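Local coordinates for pectate lyase (PDB 1GXM), which cleaves pectate (polygalacturonate) by anti-beta-elimination, the chain being the catalytic module, a family 10 polysaccharide lyase, of a longer protein that also carries carbohydrate-binding modules, at residues L41-N46 with N57-G62; S35-V40 with M80-E85. All blocks are in the same frame, centred on the assembly; numbering follows the deposited sequence. Where two conformers were deposited one is given.

After helix 20-28 the chain reaches helix 37-42, which both contacts use: residues 35-40 in interaction 2 and residues 41-46, running off its C-terminal end, in interaction 1. Ten residues without helix or strand lead to 57-62, and interaction 1 closes that loop against the helix end. The chain continues through strand 69-70 to helix 77-90, where 80-85 closes the longer loop of interaction 2, so the first loop is nested inside the second. The centres of the two contacts are about 10 Å apart, and Arg36 NH2 lies 2.9 Å from Val59 O. Interaction 1, at the surface, ties the helix end to the loop ahead of strand 69-70; interaction 2, buried, ties the same helix to helix 77-90.

Interaction 1 of 2, residues L41-N46 with N57-G62; sequences LSYQQN and NSVGNG
Ser42 and Tyr43 meet the backbone of 60-62 through two short hydrogen bonds. Gly62 N donates to Ser42 OG at 2.7 Å, nearly straight with an N-H...O angle of 165°. Tyr43 OH donates to Gly60 O, also at 2.7 Å, tilted from the carbonyl plane, with the acceptor at the ring edge. Having given its N-H to the serine, Gly62 lies over one face of the Tyr43 ring: its CA is 3.7 Å from the ring centroid, a CH-pi contact for which glycine leaves the room, since the direction a side chain would take there runs into the ring. Val59 CG2 comes obliquely to the phenol end, 3.4 Å from Tyr43 OH.

Ser42 OG is placed between its backbone N and carbonyl carbon (chi1 73°), and from the second shell Val39 O, one turn back, bonds it as well. Beyond Tyr43, Gln45 NE2 bonds Tyr43 O at 2.8 Å, approaching from above the carbonyl plane.

Two side chains at the end of helix 37-42 thus hold the backbone of the irregular loop before strand 69-70, where Gly64 also bonds the Ser42 backbone; helix 93-109 packs alongside, against Leu41.

Interaction 2 of 2, residues S35-V40 with M80-E85; sequences SRADVV and MVFLAE
Phe82 has its CG trans to the backbone N (chi1 170°), which projects the ring from helix 77-90 across to Ala37 and Val40. Leu83, next in sequence, takes the other course: its CG lies beside the backbone N (chi1 -68°), and the second torsion runs CD1 out extended (chi2 -176°) and leaves CD2, the other branch, turned to Ala37.

The touching atoms are few. Phe82 CE2 is 3.8 Å from Ala37 CA and equally far from Val40 CG2, both placed obliquely to the ring, whereas the carbonyl carbon of Arg36 lies near the ring plane at its edge. The valine and phenylalanine side chains cross at a slant, so a methyl branch meets a ring corner and no stack results. Leu83 CD2 completes the interface 3.8 Å from Ala37 O and 4.1 Å from Ala37 CB; its other methyl, CD1, faces Val40 CG1 more loosely at 4.3 Å. Consistent with the small side chain of Ala37, the backbones come near: Ala37 CA and Leu83 CA are 6.7 Å apart. No hydrogen bond joins the segments, and the contact is apolar and buried.

The polar end of Arg36 turns elsewhere, its NE bonding Tyr56 O. Trp32 meets Phe82 edge-to-face, and Tyr95 of helix 93-109 touches both Ala37 and Leu83.

Helix 37-42 thus packs beside helices 77-90 and 93-109, close helix-on-helix packing consistent with the alpha/alpha toroid of family 10 lyases.

Interaction 1 of 2, residues L41-N46 with N57-G62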
loop_
_atom_site.group_PDB
_atom_site.type_symbol
_atom_site.label_atom_id
_atom_site.label_comp_id
_atom_site.label_asym_id
_atom_site.label_seq_id
_atom_site.Cartn_x
_atom_site.Cartn_y
_atom_site.Cartn_z
ATOM N N LEU A 41 -8.064 20.746 -2.525
ATOM C CA LEU A 41 -9.267 20.763 -1.723
ATOM C C LEU A 41 -10.515 20.667 -2.615
ATOM O O LEU A 41 -11.490 19.985 -2.303
ATOM C CB LEU A 41 -9.311 22.051 -0.901
ATOM C CG LEU A 41 -10.558 22.296 -0.074
ATOM C CD1 LEU A 41 -10.832 21.182 0.945
ATOM C CD2 LEU A 41 -10.399 23.627 0.630
ATOM N N SER A 42 -10.462 21.382 -3.728
ATOM C CA SER A 42 -11.618 21.566 -4.590
ATOM C C SER A 42 -12.023 20.309 -5.351
ATOM O O SER A 42 -13.113 20.285 -5.901
ATOM C CB SER A 42 -11.375 22.697 -5.580
ATOM O OG SER A 42 -10.467 22.316 -6.575
ATOM N N TYR A 43 -11.182 19.275 -5.348
ATOM C CA TYR A 43 -11.537 18.002 -5.982
ATOM C C TYR A 43 -12.008 16.937 -5.009
ATOM O O TYR A 43 -12.364 15.852 -5.420
ATOM C CB TYR A 43 -10.362 17.460 -6.807
ATOM C CG TYR A 43 -10.185 18.262 -8.052
ATOM C CD1 TYR A 43 -10.924 17.970 -9.190
ATOM C CD2 TYR A 43 -9.347 19.354 -8.075
ATOM C CE1 TYR A 43 -10.804 18.735 -10.336
ATOM C CE2 TYR A 43 -9.231 20.134 -9.215
ATOM C CZ TYR A 43 -9.974 19.823 -10.339
ATOM O OH TYR A 43 -9.879 20.602 -11.480
ATOM N N GLN A 44 -12.024 17.235 -3.720
ATOM C CA GLN A 44 -12.547 16.290 -2.761
ATOM C C GLN A 44 -14.007 16.027 -3.059
ATOM O O GLN A 44 -14.797 16.945 -3.277
ATOM C CB GLN A 44 -12.377 16.807 -1.344
ATOM C CG GLN A 44 -12.553 15.715 -0.323
ATOM C CD GLN A 44 -12.334 16.186 1.099
ATOM O OE1 GLN A 44 -12.389 17.383 1.370
ATOM N NE2 GLN A 44 -12.055 15.247 2.000
ATOM N N GLN A 45 -14.378 14.772 -3.100
ATOM C CA GLN A 45 -15.747 14.371 -3.336
ATOM C C GLN A 45 -16.556 14.570 -2.076
ATOM O O GLN A 45 -16.018 14.737 -0.983
ATOM C CB GLN A 45 -15.820 12.910 -3.785
ATOM C CG GLN A 45 -14.970 12.631 -5.031
ATOM C CD GLN A 45 -15.377 13.460 -6.222
ATOM O OE1 GLN A 45 -16.339 13.131 -6.908
ATOM N NE2 GLN A 45 -14.614 14.499 -6.505
ATOM N N ASN A 46 -17.871 14.541 -2.232
ATOM C CA ASN A 46 -18.781 14.726 -1.104
ATOM C C ASN A 46 -18.538 13.711 -0.015
ATOM O O ASN A 46 -18.656 14.002 1.177
ATOM C CB ASN A 46 -20.235 14.669 -1.577
ATOM C CG ASN A 46 -20.600 15.839 -2.484
ATOM O OD1 ASN A 46 -20.124 16.937 -2.296
ATOM N ND2 ASN A 46 -21.412 15.574 -3.482
ATOM N N ASN A 57 -1.085 20.033 -10.239
ATOM C CA ASN A 57 -0.108 21.051 -10.593
ATOM C C ASN A 57 -0.465 21.843 -11.835
ATOM O O ASN A 57 0.112 22.906 -12.065
ATOM C CB ASN A 57 1.273 20.422 -10.748
ATOM C CG ASN A 57 1.878 20.052 -9.416
ATOM O OD1 ASN A 57 1.631 20.724 -8.413
ATOM N ND2 ASN A 57 2.652 18.965 -9.387
ATOM N N SER A 58 -1.411 21.350 -12.633
ATOM C CA SER A 58 -1.813 22.069 -13.847
ATOM C C SER A 58 -3.256 22.590 -13.839
ATOM O O SER A 58 -3.535 23.651 -14.390
ATOM C CB SER A 58 -1.553 21.220 -15.098
ATOM O OG SER A 58 -2.144 19.944 -15.014
ATOM N N VAL A 59 -4.165 21.868 -13.199
ATOM C CA VAL A 59 -5.574 22.211 -13.295
ATOM C C VAL A 59 -5.978 23.324 -12.336
ATOM O O VAL A 59 -5.366 23.530 -11.289
ATOM C CB VAL A 59 -6.518 20.972 -13.088
ATOM C CG1 VAL A 59 -6.212 19.887 -14.100
ATOM C CG2 VAL A 59 -6.452 20.440 -11.660
ATOM N N GLY A 60 -7.042 24.021 -12.713
ATOM C CA GLY A 60 -7.719 24.960 -11.861
ATOM C C GLY A 60 -8.637 24.200 -10.923
ATOM O O GLY A 60 -8.711 22.968 -10.932
ATOM N N ASN A 61 -9.341 24.951 -10.091
ATOM C CA ASN A 61 -10.199 24.347 -9.092
ATOM C C ASN A 61 -11.274 23.504 -9.740
ATOM O O ASN A 61 -11.781 23.821 -10.819
ATOM C CB ASN A 61 -10.884 25.397 -8.231
ATOM C CG ASN A 61 -10.000 25.952 -7.149
ATOM O OD1 ASN A 61 -8.760 25.861 -7.200
ATOM N ND2 ASN A 61 -10.634 26.521 -6.133
ATOM N N GLY A 62 -11.641 22.452 -9.034
ATOM C CA GLY A 62 -12.712 21.573 -9.433
ATOM C C GLY A 62 -14.027 21.992 -8.823
ATOM O O GLY A 62 -14.179 23.083 -8.264
#

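Interaction 2 of 2, residues S35-V40 with M80-E85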
loop_
_atom_site.group_PDB
_atom_site.type_symbol
_atom_site.label_atom_id
_atom_site.label_comp_id
_atom_site.label_asym_id
_atom_site.label_seq_id
_atom_site.Cartn_x
_atom_site.Cartn_y
_atom_site.Cartn_z
ATOM N N SER A 35 0.697 26.265 -2.504
ATOM C CA SER A 35 -0.083 27.062 -3.454
ATOM C C SER A 35 -1.191 26.248 -4.139
ATOM O O SER A 35 -2.113 26.814 -4.726
ATOM C CB SER A 35 0.839 27.673 -4.517
ATOM O OG SER A 35 1.363 26.696 -5.404
ATOM N N ARG A 36 -1.078 24.921 -4.063
ATOM C CA ARG A 36 -2.046 24.008 -4.680
ATOM C C ARG A 36 -3.091 23.519 -3.709
ATOM O O ARG A 36 -3.948 22.762 -4.099
ATOM C CB ARG A 36 -1.343 22.784 -5.288
ATOM C CG ARG A 36 -0.259 23.096 -6.345
ATOM C CD ARG A 36 -0.533 24.278 -7.269
ATOM N NE ARG A 36 -1.309 23.918 -8.459
ATOM C CZ ARG A 36 -2.099 24.748 -9.152
ATOM N NH1 ARG A 36 -2.254 26.019 -8.769
ATOM N NH2 ARG A 36 -2.757 24.302 -10.228
ATOM N N ALA A 37 -3.048 23.945 -2.458
ATOM C CA ALA A 37 -3.966 23.433 -1.454
ATOM C C ALA A 37 -5.420 23.621 -1.836
ATOM O O ALA A 37 -6.239 22.745 -1.600
ATOM C CB ALA A 37 -3.693 24.075 -0.082
ATOM N N ASP A 38 -5.769 24.796 -2.362
ATOM C CA ASP A 38 -7.166 25.055 -2.716
ATOM C C ASP A 38 -7.586 24.206 -3.902
ATOM O O ASP A 38 -8.721 23.741 -3.961
ATOM C CB ASP A 38 -7.382 26.534 -3.048
ATOM C CG ASP A 38 -7.484 27.396 -1.826
ATOM O OD1 ASP A 38 -7.477 26.852 -0.709
ATOM O OD2 ASP A 38 -7.606 28.637 -1.910
ATOM N N VAL A 39 -6.682 24.021 -4.850
ATOM C CA VAL A 39 -6.956 23.147 -5.983
ATOM C C VAL A 39 -7.215 21.734 -5.470
ATOM O O VAL A 39 -8.249 21.147 -5.764
ATOM C CB VAL A 39 -5.821 23.147 -7.020
ATOM C CG1 VAL A 39 -6.055 22.106 -8.119
ATOM C CG2 VAL A 39 -5.709 24.512 -7.638
ATOM N N VAL A 40 -6.300 21.207 -4.672
ATOM C CA VAL A 40 -6.495 19.868 -4.113
ATOM C C VAL A 40 -7.808 19.770 -3.374
ATOM O O VAL A 40 -8.582 18.849 -3.568
ATOM C CB VAL A 40 -5.323 19.483 -3.193
ATOM C CG1 VAL A 40 -5.587 18.168 -2.497
ATOM C CG2 VAL A 40 -4.074 19.412 -4.007
ATOM N N MET A 80 -5.029 13.872 1.832
ATOM C CA MET A 80 -5.426 14.147 3.214
ATOM C C MET A 80 -4.213 14.454 4.086
ATOM O O MET A 80 -4.308 15.288 4.993
ATOM C CB MET A 80 -6.321 13.064 3.799
ATOM C CG MET A 80 -5.591 11.963 4.459
ATOM S SD MET A 80 -6.581 10.545 4.459
ATOM C CE MET A 80 -7.350 10.650 6.062
ATOM N N VAL A 81 -3.080 13.808 3.817
ATOM C CA VAL A 81 -1.882 14.054 4.599
ATOM C C VAL A 81 -1.400 15.464 4.270
ATOM O O VAL A 81 -1.067 16.257 5.149
ATOM C CB VAL A 81 -0.798 13.004 4.310
ATOM C CG1 VAL A 81 0.536 13.410 4.914
ATOM C CG2 VAL A 81 -1.233 11.644 4.849
ATOM N N PHE A 82 -1.363 15.772 2.982
ATOM C CA PHE A 82 -1.004 17.091 2.504
ATOM C C PHE A 82 -1.860 18.181 3.119
ATOM O O PHE A 82 -1.341 19.162 3.663
ATOM C CB PHE A 82 -1.105 17.083 0.984
ATOM C CG PHE A 82 -1.004 18.433 0.366
ATOM C CD1 PHE A 82 0.182 19.151 0.417
ATOM C CD2 PHE A 82 -2.099 18.984 -0.267
ATOM C CE1 PHE A 82 0.254 20.410 -0.171
ATOM C CE2 PHE A 82 -2.035 20.210 -0.853
ATOM C CZ PHE A 82 -0.860 20.925 -0.817
ATOM N N LEU A 83 -3.170 18.017 3.102
ATOM C CA LEU A 83 -4.028 19.081 3.618
ATOM C C LEU A 83 -3.951 19.153 5.135
ATOM O O LEU A 83 -4.158 20.207 5.717
ATOM C CB LEU A 83 -5.470 18.907 3.155
ATOM C CG LEU A 83 -5.714 19.116 1.665
ATOM C CD1 LEU A 83 -7.166 19.001 1.370
ATOM C CD2 LEU A 83 -5.167 20.440 1.206
ATOM N N ALA A 84 -3.626 18.051 5.797
ATOM C CA ALA A 84 -3.433 18.096 7.240
ATOM C C ALA A 84 -2.232 18.953 7.565
ATOM O O ALA A 84 -2.236 19.709 8.544
ATOM C CB ALA A 84 -3.275 16.692 7.817
ATOM N N GLU A 85 -1.189 18.814 6.757
ATOM C CA GLU A 85 0.022 19.607 6.913
ATOM C C GLU A 85 -0.289 21.071 6.631
ATOM O O GLU A 85 0.139 21.941 7.349
ATOM C CB GLU A 85 1.128 19.101 5.996
ATOM C CG GLU A 85 2.404 19.925 6.044
ATOM C CD GLU A 85 3.167 19.811 7.352
ATOM O OE1 GLU A 85 2.936 18.870 8.120
ATOM O OE2 GLU A 85 4.039 20.681 7.624
#